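Local coordinates for protein mevalonate diphosphate decarboxylase (Legionella pneumophila, PDB 3LTO) that probably decarboxylates mevalonate diphosphate in an ATP-dependent step of isoprenoid lipid biosynthesis, at residues W228-F239 and W271-M282. Residues are numbered along the deposited sequence; the frame is centred on the assembly and turned at random.
Sequences WTSIYQICWHEF and WNEKGDGPVVTM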
loop_
_atom_site.group_PDB
_atom_site.type_symbol
_atom_site.label_atom_id
_atom_site.label_comp_id
_atom_site.label_asym_id
_atom_site.label_seq_id
_atom_site.Cartn_x
_atom_site.Cartn_y
_atom_site.Cartn_z
ATOM N N TRP A 228 -18.015 17.450 16.518
ATOM C CA TRP A 228 -17.212 18.569 16.021
ATOM C C TRP A 228 -16.229 19.135 17.045
ATOM O O TRP A 228 -15.117 19.548 16.692
ATOM C CB TRP A 228 -18.147 19.676 15.525
ATOM C CG TRP A 228 -17.497 20.740 14.688
ATOM C CD1 TRP A 228 -17.257 22.035 15.048
ATOM C CD2 TRP A 228 -17.066 20.617 13.328
ATOM N NE1 TRP A 228 -16.710 22.727 13.996
ATOM C CE2 TRP A 228 -16.578 21.881 12.928
ATOM C CE3 TRP A 228 -17.043 19.560 12.408
ATOM C CZ2 TRP A 228 -16.072 22.120 11.641
ATOM C CZ3 TRP A 228 -16.540 19.798 11.126
ATOM C CH2 TRP A 228 -16.062 21.070 10.758
ATOM N N THR A 229 -16.642 19.156 18.309
ATOM C CA THR A 229 -15.799 19.664 19.379
ATOM C C THR A 229 -14.521 18.821 19.491
ATOM O O THR A 229 -13.426 19.363 19.697
ATOM C CB THR A 229 -16.558 19.649 20.736
ATOM O OG1 THR A 229 -17.738 20.457 20.638
ATOM C CG2 THR A 229 -15.686 20.202 21.841
ATOM N N SER A 230 -14.655 17.501 19.355
ATOM C CA SER A 230 -13.490 16.618 19.429
ATOM C C SER A 230 -12.614 16.725 18.178
ATOM O O SER A 230 -11.391 16.575 18.257
ATOM C CB SER A 230 -13.911 15.160 19.623
ATOM O OG SER A 230 -14.282 14.912 20.965
ATOM N N ILE A 231 -13.238 16.964 17.025
ATOM C CA ILE A 231 -12.487 17.112 15.781
ATOM C C ILE A 231 -11.597 18.346 15.975
ATOM O O ILE A 231 -10.390 18.313 15.707
ATOM C CB ILE A 231 -13.436 17.307 14.564
ATOM C CG1 ILE A 231 -14.249 16.028 14.347
ATOM C CG2 ILE A 231 -12.634 17.641 13.300
ATOM C CD1 ILE A 231 -15.225 16.084 13.190
ATOM N N TYR A 232 -12.202 19.421 16.471
ATOM C CA TYR A 232 -11.474 20.663 16.738
ATOM C C TYR A 232 -10.263 20.418 17.650
ATOM O O TYR A 232 -9.136 20.742 17.288
ATOM C CB TYR A 232 -12.424 21.674 17.384
ATOM C CG TYR A 232 -11.769 22.748 18.230
ATOM C CD1 TYR A 232 -10.908 23.689 17.669
ATOM C CD2 TYR A 232 -12.053 22.848 19.592
ATOM C CE1 TYR A 232 -10.350 24.702 18.438
ATOM C CE2 TYR A 232 -11.499 23.861 20.377
ATOM C CZ TYR A 232 -10.650 24.785 19.792
ATOM O OH TYR A 232 -10.122 25.802 20.558
ATOM N N GLN A 233 -10.503 19.829 18.819
ATOM C CA GLN A 233 -9.443 19.559 19.788
ATOM C C GLN A 233 -8.335 18.661 19.245
ATOM O O GLN A 233 -7.149 18.954 19.402
ATOM C CB GLN A 233 -10.051 18.944 21.051
ATOM C CG GLN A 233 -11.190 19.779 21.623
ATOM C CD GLN A 233 -11.853 19.143 22.830
ATOM O OE1 GLN A 233 -12.161 17.952 22.827
ATOM N NE2 GLN A 233 -12.093 19.943 23.863
ATOM N N ILE A 234 -8.718 17.565 18.606
ATOM C CA ILE A 234 -7.739 16.652 18.038
ATOM C C ILE A 234 -6.895 17.360 16.977
ATOM O O ILE A 234 -5.667 17.292 17.008
ATOM C CB ILE A 234 -8.430 15.429 17.399
ATOM C CG1 ILE A 234 -9.258 14.686 18.453
ATOM C CG2 ILE A 234 -7.388 14.492 16.804
ATOM C CD1 ILE A 234 -10.169 13.633 17.866
ATOM N N CYS A 235 -7.544 18.039 16.037
ATOM C CA CYS A 235 -6.796 18.732 14.994
ATOM C C CYS A 235 -5.888 19.792 15.595
ATOM O O CYS A 235 -4.805 20.065 15.072
ATOM C CB CYS A 235 -7.749 19.360 13.972
ATOM S SG CYS A 235 -8.615 18.145 12.933
ATOM N N TRP A 236 -6.341 20.385 16.697
ATOM C CA TRP A 236 -5.578 21.413 17.394
ATOM C C TRP A 236 -4.290 20.776 17.912
ATOM O O TRP A 236 -3.185 21.271 17.671
ATOM C CB TRP A 236 -6.420 21.957 18.554
ATOM C CG TRP A 236 -5.862 23.148 19.293
ATOM C CD1 TRP A 236 -5.110 23.131 20.435
ATOM C CD2 TRP A 236 -6.087 24.532 18.983
ATOM N NE1 TRP A 236 -4.861 24.414 20.859
ATOM C CE2 TRP A 236 -5.448 25.293 19.986
ATOM C CE3 TRP A 236 -6.767 25.200 17.954
ATOM C CZ2 TRP A 236 -5.470 26.693 19.993
ATOM C CZ3 TRP A 236 -6.791 26.592 17.960
ATOM C CH2 TRP A 236 -6.145 27.325 18.976
ATOM N N HIS A 237 -4.448 19.662 18.617
ATOM C CA HIS A 237 -3.317 18.935 19.174
ATOM C C HIS A 237 -2.374 18.485 18.066
ATOM O O HIS A 237 -1.155 18.577 18.201
ATOM C CB HIS A 237 -3.821 17.727 19.973
ATOM C CG HIS A 237 -4.581 18.097 21.210
ATOM N ND1 HIS A 237 -5.437 17.226 21.848
ATOM C CD2 HIS A 237 -4.608 19.245 21.928
ATOM C CE1 HIS A 237 -5.962 17.823 22.905
ATOM N NE2 HIS A 237 -5.474 19.049 22.976
ATOM N N GLU A 238 -2.948 18.016 16.963
ATOM C CA GLU A 238 -2.164 17.547 15.829
ATOM C C GLU A 238 -1.230 18.606 15.213
ATOM O O GLU A 238 -0.025 18.366 15.095
ATOM C CB GLU A 238 -3.103 16.969 14.762
ATOM C CG GLU A 238 -2.439 16.615 13.431
ATOM C CD GLU A 238 -1.619 15.330 13.469
ATOM O OE1 GLU A 238 -1.454 14.734 14.555
ATOM O OE2 GLU A 238 -1.138 14.915 12.394
ATOM N N PHE A 239 -1.750 19.775 14.835
ATOM C CA PHE A 239 -0.868 20.769 14.224
ATOM C C PHE A 239 0.119 21.389 15.212
ATOM O O PHE A 239 1.239 21.741 14.844
ATOM C CB PHE A 239 -1.675 21.850 13.472
ATOM C CG PHE A 239 -2.201 22.971 14.335
ATOM C CD1 PHE A 239 -1.406 24.067 14.653
ATOM C CD2 PHE A 239 -3.518 22.952 14.781
ATOM C CE1 PHE A 239 -1.912 25.132 15.400
ATOM C CE2 PHE A 239 -4.037 24.008 15.531
ATOM C CZ PHE A 239 -3.230 25.103 15.840
ATOM N N TRP A 271 -14.444 29.713 21.197
ATOM C CA TRP A 271 -15.000 28.368 21.366
ATOM C C TRP A 271 -15.610 28.162 22.758
ATOM O O TRP A 271 -16.663 27.536 22.892
ATOM C CB TRP A 271 -13.912 27.299 21.154
ATOM C CG TRP A 271 -13.972 26.556 19.829
ATOM C CD1 TRP A 271 -13.228 26.807 18.712
ATOM C CD2 TRP A 271 -14.802 25.427 19.511
ATOM N NE1 TRP A 271 -13.536 25.904 17.722
ATOM C CE2 TRP A 271 -14.498 25.045 18.184
ATOM C CE3 TRP A 271 -15.769 24.700 20.220
ATOM C CZ2 TRP A 271 -15.130 23.965 17.547
ATOM C CZ3 TRP A 271 -16.402 23.619 19.583
ATOM C CH2 TRP A 271 -16.076 23.265 18.263
ATOM N N ASN A 272 -14.938 28.672 23.788
ATOM C CA ASN A 272 -15.422 28.530 25.161
ATOM C C ASN A 272 -16.712 29.308 25.355
ATOM O O ASN A 272 -17.648 28.841 26.003
ATOM C CB ASN A 272 -14.377 29.043 26.155
ATOM C CG ASN A 272 -13.074 28.275 26.078
ATOM O OD1 ASN A 272 -13.058 27.046 26.124
ATOM N ND2 ASN A 272 -11.969 29.000 25.972
ATOM N N GLU A 273 -16.739 30.501 24.780
ATOM C CA GLU A 273 -17.876 31.402 24.857
ATOM C C GLU A 273 -19.097 30.882 24.096
ATOM O O GLU A 273 -20.188 30.805 24.650
ATOM C CB GLU A 273 -17.475 32.772 24.297
ATOM C CG GLU A 273 -18.569 33.827 24.361
ATOM C CD GLU A 273 -18.381 34.934 23.333
ATOM O OE1 GLU A 273 -17.257 35.468 23.212
ATOM O OE2 GLU A 273 -19.364 35.277 22.645
ATOM N N LYS A 274 -18.903 30.529 22.826
ATOM C CA LYS A 274 -19.986 30.053 21.966
ATOM C C LYS A 274 -20.360 28.583 22.118
ATOM O O LYS A 274 -21.472 28.185 21.770
ATOM C CB LYS A 274 -19.634 30.301 20.494
ATOM C CG LYS A 274 -19.387 31.752 20.124
ATOM C CD LYS A 274 -20.632 32.600 20.341
ATOM C CE LYS A 274 -20.343 34.064 20.075
ATOM N NZ LYS A 274 -21.500 34.951 20.392
ATOM N N GLY A 275 -19.432 27.777 22.620
ATOM C CA GLY A 275 -19.698 26.358 22.766
ATOM C C GLY A 275 -19.660 25.684 21.404
ATOM O O GLY A 275 -20.099 24.546 21.241
ATOM N N ASP A 276 -19.128 26.400 20.418
ATOM C CA ASP A 276 -19.025 25.895 19.055
ATOM C C ASP A 276 -18.053 26.805 18.302
ATOM O O ASP A 276 -17.844 27.962 18.681
ATOM C CB ASP A 276 -20.410 25.908 18.387
ATOM C CG ASP A 276 -20.414 25.244 17.015
ATOM O OD1 ASP A 276 -19.646 24.283 16.807
ATOM O OD2 ASP A 276 -21.204 25.674 16.142
ATOM N N GLY A 277 -17.449 26.283 17.243
ATOM C CA GLY A 277 -16.511 27.091 16.489
ATOM C C GLY A 277 -15.920 26.368 15.298
ATOM O O GLY A 277 -16.450 25.353 14.849
ATOM N N PRO A 278 -14.800 26.870 14.768
ATOM C CA PRO A 278 -14.164 26.240 13.617
ATOM C C PRO A 278 -13.109 25.193 13.962
ATOM O O PRO A 278 -12.574 25.157 15.070
ATOM C CB PRO A 278 -13.544 27.428 12.907
ATOM C CG PRO A 278 -13.025 28.224 14.057
ATOM C CD PRO A 278 -14.175 28.174 15.058
ATOM N N VAL A 279 -12.827 24.328 12.997
ATOM C CA VAL A 279 -11.782 23.342 13.166
ATOM C C VAL A 279 -10.582 24.147 12.668
ATOM O O VAL A 279 -10.701 24.904 11.698
ATOM C CB VAL A 279 -12.045 22.103 12.293
ATOM C CG1 VAL A 279 -10.761 21.307 12.104
ATOM C CG2 VAL A 279 -13.116 21.235 12.956
ATOM N N VAL A 280 -9.445 24.005 13.342
ATOM C CA VAL A 280 -8.249 24.761 13.004
ATOM C C VAL A 280 -7.017 23.903 12.757
ATOM O O VAL A 280 -6.786 22.919 13.458
ATOM C CB VAL A 280 -7.924 25.771 14.140
ATOM C CG1 VAL A 280 -6.745 26.654 13.749
ATOM C CG2 VAL A 280 -9.158 26.611 14.446
ATOM N N THR A 281 -6.237 24.283 11.748
ATOM C CA THR A 281 -5.007 23.577 11.417
ATOM C C THR A 281 -4.013 24.538 10.817
ATOM O O THR A 281 -4.371 25.635 10.384
ATOM C CB THR A 281 -5.183 22.489 10.355
ATOM O OG1 THR A 281 -6.541 22.049 10.321
ATOM C CG2 THR A 281 -4.295 21.330 10.672
HETATM N N MSE A 282 -2.767 24.078 10.776
HETATM C CA MSE A 282 -1.652 24.810 10.217
HETATM C C MSE A 282 -0.699 23.816 9.566
HETATM O O MSE A 282 -0.543 22.695 10.045
HETATM C CB MSE A 282 -0.868 25.535 11.300
HETATM C CG MSE A 282 -1.615 26.582 12.086
HETATM SE SE MSE A 282 -0.354 27.550 13.202
HETATM C CE MSE A 282 0.279 28.835 11.890
HETATM O O HOH W 1 -8.673 22.543 15.462
#
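Y232 and W271 meet face to face: the phenol ring and the five-membered ring of the indole have centroids 3.5 Å apart and planes 9° from parallel, and the two side chains run past each other in opposite directions. Y232 can be followed outward atom by atom. Its CB lies 3.5 Å from W271 CZ2; CG faces W271 CE2 and CZ2; CD1 and CE1 lie against W271 NE1, which sits over the centre of the phenol ring, and CD1 also approaches P278 O. On the other side of the ring CD2 and CE2 lie over W271 CE2, CD2 and CG; CZ reaches W271 CD1, and OH ends near W271 CD1 and CG. On its opposite face the indole carries the backbone of D276 and G277, while its NE1 donates in the ring plane to P278 O (2.9 Å), a bond that helps hold the indole between these layers.

W228 completes an aromatic cluster with Y232 and W271, and sends its own indole N-H to G277 O (NE1 to O 2.8 Å, 150° at the hydrogen). The acceptor lies in the ring plane, and Q296 gives the same oxygen a second donor. Over one face of W228, V279 CG2 makes a CH-pi contact 3.6 Å from the centroid of the six-membered ring, and the same methyl touches I231. A water bridges the backbones farther along, donating to Y232 O and accepting from V280 N. At the far end F239 CD1 packs on CG of selenomethionine M282, whose SE makes an oblique Met-aromatic contact.

Segment 228-239, the first part of helix 228-247, runs nearly parallel to strand 279-281 (11° between axes, 7.0 Å apart), an outer strand of a four-stranded antiparallel sheet. The helix is thereby laid along a sheet within the GHMP-type C-terminal region; strand 288-292 pairs with 279-281, helix 208-224 packs against I231, and helix 258-274 flanks Y232 and W236.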